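Local coordinates for protein GH62 hydrolase (Scytalidium thermophilum, PDB 4PVA) that is a fungal alpha-L-arabinofuranosidase that probably removes arabinofuranosyl side groups from arabinoxylan during the breakdown of plant cell walls, at residues L95-Q104 and L116-S126. Sequence-based numbering, arbitrary orientation.
Sequences LGYGYRAAPQ and LVYQNGNAAYS. With PO4 (phosphate ion), chain C.
Arg100 lays its aliphatic CB and CG alongside the ring of Tyr118, CG lying 3.7 Å from CE2, at the start of the beta hairpin formed by strands 101-108 and 113-119. With 123-128 these belong to one antiparallel blade of the five-bladed beta-propeller of family GH62. Two hydrogen-bonded pairs fix the register: Ala101 with Gln119 and Gln104 with Val117. Between the two pairs 95-104 has two residues, Ala102 and Pro103, where 116-126 has only Tyr118, a beta bulge, with Ala102 at positive phi (62°). The hydrogen bond from Gln119 N to Ala101 O is nearly straight, with an N-H...O angle of 175°.

On the face bearing Ala101, the Gln119 amide reaches across to Tyr99: NE2 donates to OH over 3.0 Å, with the hydroxyl in the amide plane. Its OE1 accepts from the backbone of Asp163 in the next blade and from a water that also donates to Ala102 O, so both ends of the amide are held. The Tyr99 ring turns an edge to the Asn120-Gly121 peptide.

Past Tyr118, Leu95 CG packs 3.8 Å from Tyr118 OH, and that hydroxyl donates to Ser126 OG at 2.6 Å. A bend at chi2 (90°) carries the Arg100 guanidinium beyond the ring, where NE and NH2 both grip Leu95 O, tying down the 95-100 loop. NH1 donates to Tyr99 O and to a phosphate ion, probably from the crystallisation liquor. The phosphate bridges the segments: its O1 accepts from Arg100 NH1 and from Asn120 ND2, each at 2.9 Å.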
ATOM      1  N   LEU A  95      -6.807 -18.133  -5.188  1.00 18.97           N
ATOM      2  CA  LEU A  95      -5.713 -17.419  -4.509  1.00 18.63           C
ATOM      3  C   LEU A  95      -5.112 -18.287  -3.396  1.00 18.04           C
ATOM      4  O   LEU A  95      -3.879 -18.469  -3.288  1.00 17.75           O
ATOM      5  CB  LEU A  95      -6.228 -16.076  -4.023  1.00 18.43           C
ATOM      6  CG  LEU A  95      -5.142 -15.116  -3.538  1.00 18.81           C
ATOM      7  CD1 LEU A  95      -5.636 -13.680  -3.692  1.00 18.47           C
ATOM      8  CD2 LEU A  95      -4.863 -15.435  -2.076  1.00 19.53           C
ATOM      9  N   GLY A  96      -6.000 -18.872  -2.584  1.00 18.94           N
ATOM     10  CA  GLY A  96      -5.651 -20.054  -1.812  1.00 19.30           C
ATOM     11  C   GLY A  96      -4.872 -19.896  -0.519  1.00 19.53           C
ATOM     12  O   GLY A  96      -4.471 -18.821  -0.097  1.00 19.02           O
ATOM     13  N   TYR A  97      -4.706 -21.035   0.133  1.00 20.22           N
ATOM     14  CA  TYR A  97      -3.914 -21.145   1.335  1.00 20.16           C
ATOM     15  C   TYR A  97      -2.445 -20.917   1.036  1.00 19.91           C
ATOM     16  O   TYR A  97      -1.960 -21.201  -0.051  1.00 20.66           O
ATOM     17  CB  TYR A  97      -4.119 -22.544   1.976  1.00 22.04           C
ATOM     18  CG  TYR A  97      -5.451 -22.623   2.681  1.00 24.18           C
ATOM     19  CD1 TYR A  97      -6.608 -22.975   1.993  1.00 25.98           C
ATOM     20  CD2 TYR A  97      -5.572 -22.230   4.017  1.00 24.83           C
ATOM     21  CE1 TYR A  97      -7.837 -23.024   2.656  1.00 27.22           C
ATOM     22  CE2 TYR A  97      -6.789 -22.256   4.671  1.00 26.78           C
ATOM     23  CZ  TYR A  97      -7.904 -22.650   3.985  1.00 27.59           C
ATOM     24  OH  TYR A  97      -9.102 -22.647   4.686  1.00 31.08           O
ATOM     25  N   GLY A  98      -1.724 -20.531   2.065  1.00 18.86           N
ATOM     26  CA  GLY A  98      -0.314 -20.237   1.935  1.00 17.89           C
ATOM     27  C   GLY A  98      -0.061 -18.848   2.440  1.00 17.03           C
ATOM     28  O   GLY A  98      -0.999 -18.151   2.862  1.00 17.76           O
ATOM     29  N   TYR A  99       1.188 -18.439   2.378  1.00 16.65           N
ATOM     30  CA  TYR A  99       1.605 -17.092   2.717  1.00 15.81           C
ATOM     31  C   TYR A  99       1.254 -16.108   1.629  1.00 14.78           C
ATOM     32  O   TYR A  99       1.709 -16.260   0.494  1.00 14.88           O
ATOM     33  CB  TYR A  99       3.099 -17.082   2.957  1.00 15.77           C
ATOM     34  CG  TYR A  99       3.628 -15.714   3.249  1.00 15.67           C
ATOM     35  CD1 TYR A  99       3.560 -15.176   4.506  1.00 16.08           C
ATOM     36  CD2 TYR A  99       4.252 -14.999   2.266  1.00 15.80           C
ATOM     37  CE1 TYR A  99       4.064 -13.915   4.778  1.00 15.88           C
ATOM     38  CE2 TYR A  99       4.743 -13.737   2.501  1.00 15.84           C
ATOM     39  CZ  TYR A  99       4.651 -13.202   3.765  1.00 15.89           C
ATOM     40  OH  TYR A  99       5.175 -11.938   3.996  1.00 16.76           O
ATOM     41  N   ARG A 100       0.425 -15.120   1.966  1.00 14.03           N
ATOM     42  CA  ARG A 100       0.187 -13.973   1.105  1.00 13.52           C
ATOM     43  C   ARG A 100      -0.020 -12.766   1.990  1.00 13.06           C
ATOM     44  O   ARG A 100      -0.701 -12.872   3.012  1.00 13.40           O
ATOM     45  CB  ARG A 100      -1.069 -14.113   0.262  1.00 13.90           C
ATOM     46  CG  ARG A 100      -1.123 -15.240  -0.766  1.00 14.75           C
ATOM     47  CD  ARG A 100      -1.697 -16.531  -0.227  1.00 15.37           C
ATOM     48  NE  ARG A 100      -1.846 -17.585  -1.257  1.00 15.95           N
ATOM     49  CZ  ARG A 100      -0.851 -18.283  -1.790  1.00 16.39           C
ATOM     50  NH1 ARG A 100       0.409 -18.124  -1.400  1.00 16.56           N
ATOM     51  NH2 ARG A 100      -1.132 -19.188  -2.709  1.00 17.62           N
ATOM     52  N   ALA A 101       0.525 -11.618   1.607  1.00 12.59           N
ATOM     53  CA  ALA A 101       0.406 -10.432   2.422  1.00 12.32           C
ATOM     54  C   ALA A 101       0.532  -9.178   1.597  1.00 12.22           C
ATOM     55  O   ALA A 101       1.143  -9.145   0.516  1.00 11.91           O
ATOM     56  CB  ALA A 101       1.485 -10.429   3.489  1.00 12.71           C
ATOM     57  N   ALA A 102       0.012  -8.091   2.146  1.00 11.18           N
ATOM     58  CA  ALA A 102       0.276  -6.713   1.693  1.00 11.19           C
ATOM     59  C   ALA A 102      -0.182  -6.427   0.266  1.00 11.00           C
ATOM     60  O   ALA A 102       0.640  -6.184  -0.631  1.00 10.83           O
ATOM     61  CB  ALA A 102       1.731  -6.336   1.907  1.00 11.44           C
ATOM     62  N   PRO A 103      -1.492  -6.433   0.053  1.00 11.14           N
ATOM     63  CA  PRO A 103      -2.032  -6.225  -1.285  1.00 11.75           C
ATOM     64  C   PRO A 103      -2.163  -4.755  -1.694  1.00 11.24           C
ATOM     65  O   PRO A 103      -2.245  -3.840  -0.839  1.00 11.30           O
ATOM     66  CB  PRO A 103      -3.429  -6.838  -1.185  1.00 12.65           C
ATOM     67  CG  PRO A 103      -3.819  -6.625   0.230  1.00 12.11           C
ATOM     68  CD  PRO A 103      -2.558  -6.738   1.023  1.00 11.50           C
ATOM     69  N   GLN A 104      -2.254  -4.561  -3.009  1.00 11.39           N
ATOM     70  CA  GLN A 104      -2.564  -3.308  -3.692  1.00 10.86           C
ATOM     71  C   GLN A 104      -3.543  -3.703  -4.792  1.00 11.07           C
ATOM     72  O   GLN A 104      -3.218  -4.597  -5.578  1.00 11.76           O
ATOM     73  CB  GLN A 104      -1.322  -2.709  -4.317  1.00 10.62           C
ATOM     74  CG  GLN A 104      -1.587  -1.464  -5.137  1.00 10.42           C
ATOM     75  CD  GLN A 104      -0.592  -1.201  -6.231  1.00 10.08           C
ATOM     76  OE1 GLN A 104       0.085  -2.110  -6.708  1.00 10.58           O
ATOM     77  NE2 GLN A 104      -0.517   0.048  -6.657  1.00 10.35           N
ATOM     78  N   LEU A 116      -4.690  -7.701  -8.203  1.00 13.13           N
ATOM     79  CA  LEU A 116      -4.303  -7.638  -6.801  1.00 13.13           C
ATOM     80  C   LEU A 116      -2.828  -7.979  -6.769  1.00 12.33           C
ATOM     81  O   LEU A 116      -2.438  -9.090  -7.148  1.00 13.06           O
ATOM     82  CB  LEU A 116      -5.129  -8.609  -5.946  1.00 13.65           C
ATOM     83  CG  LEU A 116      -5.064  -8.384  -4.457  1.00 14.39           C
ATOM     84  CD1 LEU A 116      -5.809  -7.108  -4.107  1.00 14.03           C
ATOM     85  CD2 LEU A 116      -5.614  -9.567  -3.695  1.00 15.55           C
ATOM     86  N   VAL A 117      -1.983  -7.011  -6.447  1.00 11.85           N
ATOM     87  CA  VAL A 117      -0.549  -7.172  -6.381  1.00 11.79           C
ATOM     88  C   VAL A 117      -0.173  -7.350  -4.917  1.00 11.61           C
ATOM     89  O   VAL A 117      -0.643  -6.576  -4.061  1.00 12.43           O
ATOM     90  CB  VAL A 117       0.149  -5.945  -7.011  1.00 11.86           C
ATOM     91  CG1 VAL A 117       1.632  -5.898  -6.729  1.00 12.03           C
ATOM     92  CG2 VAL A 117      -0.126  -5.916  -8.500  1.00 12.01           C
ATOM     93  N   TYR A 118       0.646  -8.323  -4.583  1.00 11.60           N
ATOM     94  CA  TYR A 118       0.956  -8.641  -3.204  1.00 11.82           C
ATOM     95  C   TYR A 118       2.246  -9.444  -3.163  1.00 11.82           C
ATOM     96  O   TYR A 118       2.879  -9.698  -4.212  1.00 12.06           O
ATOM     97  CB  TYR A 118      -0.217  -9.387  -2.536  1.00 12.35           C
ATOM     98  CG  TYR A 118      -0.685 -10.627  -3.258  1.00 13.03           C
ATOM     99  CD1 TYR A 118      -1.629 -10.542  -4.260  1.00 13.04           C
ATOM    100  CD2 TYR A 118      -0.166 -11.888  -2.951  1.00 13.66           C
ATOM    101  CE1 TYR A 118      -2.083 -11.662  -4.938  1.00 14.00           C
ATOM    102  CE2 TYR A 118      -0.566 -13.016  -3.653  1.00 14.06           C
ATOM    103  CZ  TYR A 118      -1.531 -12.887  -4.639  1.00 14.43           C
ATOM    104  OH  TYR A 118      -1.945 -14.045  -5.329  1.00 16.98           O
ATOM    105  N   GLN A 119       2.640  -9.900  -1.990  1.00 11.79           N
ATOM    106  CA  GLN A 119       3.819 -10.701  -1.821  1.00 12.04           C
ATOM    107  C   GLN A 119       3.469 -12.106  -1.389  1.00 12.30           C
ATOM    108  O   GLN A 119       2.547 -12.311  -0.583  1.00 12.70           O
ATOM    109  CB  GLN A 119       4.762 -10.082  -0.831  1.00 12.20           C
ATOM    110  CG  GLN A 119       4.288 -10.144   0.615  1.00 12.63           C
ATOM    111  CD  GLN A 119       4.838  -9.022   1.449  1.00 12.52           C
ATOM    112  OE1 GLN A 119       4.835  -7.871   1.001  1.00 12.41           O
ATOM    113  NE2 GLN A 119       5.217  -9.293   2.672  1.00 13.26           N
ATOM    114  N   ASN A 120       4.217 -13.084  -1.898  1.00 12.39           N
ATOM    115  CA  ASN A 120       4.058 -14.460  -1.470  1.00 13.28           C
ATOM    116  C   ASN A 120       5.410 -15.124  -1.303  1.00 13.69           C
ATOM    117  O   ASN A 120       5.513 -16.351  -1.441  1.00 15.16           O
ATOM    118  CB  ASN A 120       3.206 -15.238  -2.481  1.00 14.17           C
ATOM    119  CG  ASN A 120       3.949 -15.514  -3.780  1.00 14.14           C
ATOM    120  OD1 ASN A 120       4.967 -14.894  -4.074  1.00 14.03           O
ATOM    121  ND2 ASN A 120       3.436 -16.445  -4.564  1.00 15.49           N
ATOM    122  N   GLY A 121       6.437 -14.349  -0.993  1.00 13.93           N
ATOM    123  CA  GLY A 121       7.810 -14.754  -1.128  1.00 14.84           C
ATOM    124  C   GLY A 121       8.457 -14.117  -2.356  1.00 14.51           C
ATOM    125  O   GLY A 121       9.676 -13.904  -2.353  1.00 17.11           O
ATOM    126  N   ASN A 122       7.665 -13.789  -3.381  1.00 13.92           N
ATOM    127  CA  ASN A 122       8.079 -13.056  -4.579  1.00 13.51           C
ATOM    128  C   ASN A 122       7.049 -11.979  -4.750  1.00 12.86           C
ATOM    129  O   ASN A 122       6.060 -11.909  -4.001  1.00 13.28           O
ATOM    130  CB  ASN A 122       8.037 -14.060  -5.792  1.00 14.09           C
ATOM    131  CG  ASN A 122       8.718 -13.606  -7.126  1.00 14.24           C
ATOM    132  OD1 ASN A 122       8.875 -12.440  -7.487  1.00 14.59           O
ATOM    133  ND2 ASN A 122       9.130 -14.648  -7.921  1.00 15.50           N
ATOM    134  N   ALA A 123       7.234 -11.149  -5.747  1.00 12.37           N
ATOM    135  CA  ALA A 123       6.230 -10.202  -6.184  1.00 12.42           C
ATOM    136  C   ALA A 123       5.169 -10.916  -6.986  1.00 12.97           C
ATOM    137  O   ALA A 123       5.495 -11.520  -8.023  1.00 14.09           O
ATOM    138  CB  ALA A 123       6.886  -9.099  -7.017  1.00 12.51           C
ATOM    139  N   ALA A 124       3.935 -10.919  -6.527  1.00 13.01           N
ATOM    140  CA  ALA A 124       2.899 -11.736  -7.083  1.00 13.45           C
ATOM    141  C   ALA A 124       1.685 -10.925  -7.473  1.00 13.09           C
ATOM    142  O   ALA A 124       1.506  -9.787  -7.038  1.00 12.43           O
ATOM    143  CB  ALA A 124       2.508 -12.819  -6.104  1.00 14.81           C
ATOM    144  N   TYR A 125       0.835 -11.505  -8.314  1.00 13.32           N
ATOM    145  CA  TYR A 125      -0.427 -10.905  -8.660  1.00 14.00           C
ATOM    146  C   TYR A 125      -1.494 -11.977  -8.882  1.00 14.28           C
ATOM    147  O   TYR A 125      -1.176 -13.141  -9.284  1.00 14.60           O
ATOM    148  CB  TYR A 125      -0.332  -9.985  -9.887  1.00 14.69           C
ATOM    149  CG  TYR A 125       0.032 -10.711 -11.159  1.00 15.94           C
ATOM    150  CD1 TYR A 125       1.359 -10.982 -11.473  1.00 16.47           C
ATOM    151  CD2 TYR A 125      -0.978 -11.162 -12.028  1.00 17.40           C
ATOM    152  CE1 TYR A 125       1.679 -11.695 -12.620  1.00 17.57           C
ATOM    153  CE2 TYR A 125      -0.657 -11.868 -13.183  1.00 18.02           C
ATOM    154  CZ  TYR A 125       0.661 -12.103 -13.454  1.00 17.84           C
ATOM    155  OH  TYR A 125       1.044 -12.831 -14.585  1.00 22.41           O
ATOM    156  N   SER A 126      -2.734 -11.583  -8.632  1.00 14.48           N
ATOM    157  CA  SER A 126      -3.911 -12.353  -9.007  1.00 15.37           C
ATOM    158  C   SER A 126      -4.801 -11.403  -9.815  1.00 15.59           C
ATOM    159  O   SER A 126      -4.654 -10.163  -9.708  1.00 15.62           O
ATOM    160  CB  SER A 126      -4.635 -12.881  -7.763  1.00 15.68           C
ATOM    161  OG  SER A 126      -3.867 -13.821  -7.055  1.00 16.07           O
TER
HETATM  162  P   PO4 C 502       2.419 -20.292  -3.884  0.66 17.67           P
HETATM  163  O1  PO4 C 502       2.342 -18.865  -3.362  0.66 13.47           O
HETATM  164  O2  PO4 C 502       3.617 -21.075  -3.302  0.66 19.35           O
HETATM  165  O3  PO4 C 502       2.641 -20.182  -5.357  0.66 18.67           O
HETATM  166  O4  PO4 C 502       1.053 -20.948  -3.691  0.66 19.55           O
HETATM  167  O   HOH W   1       3.353  -6.733  -1.129  1.00 10.70           O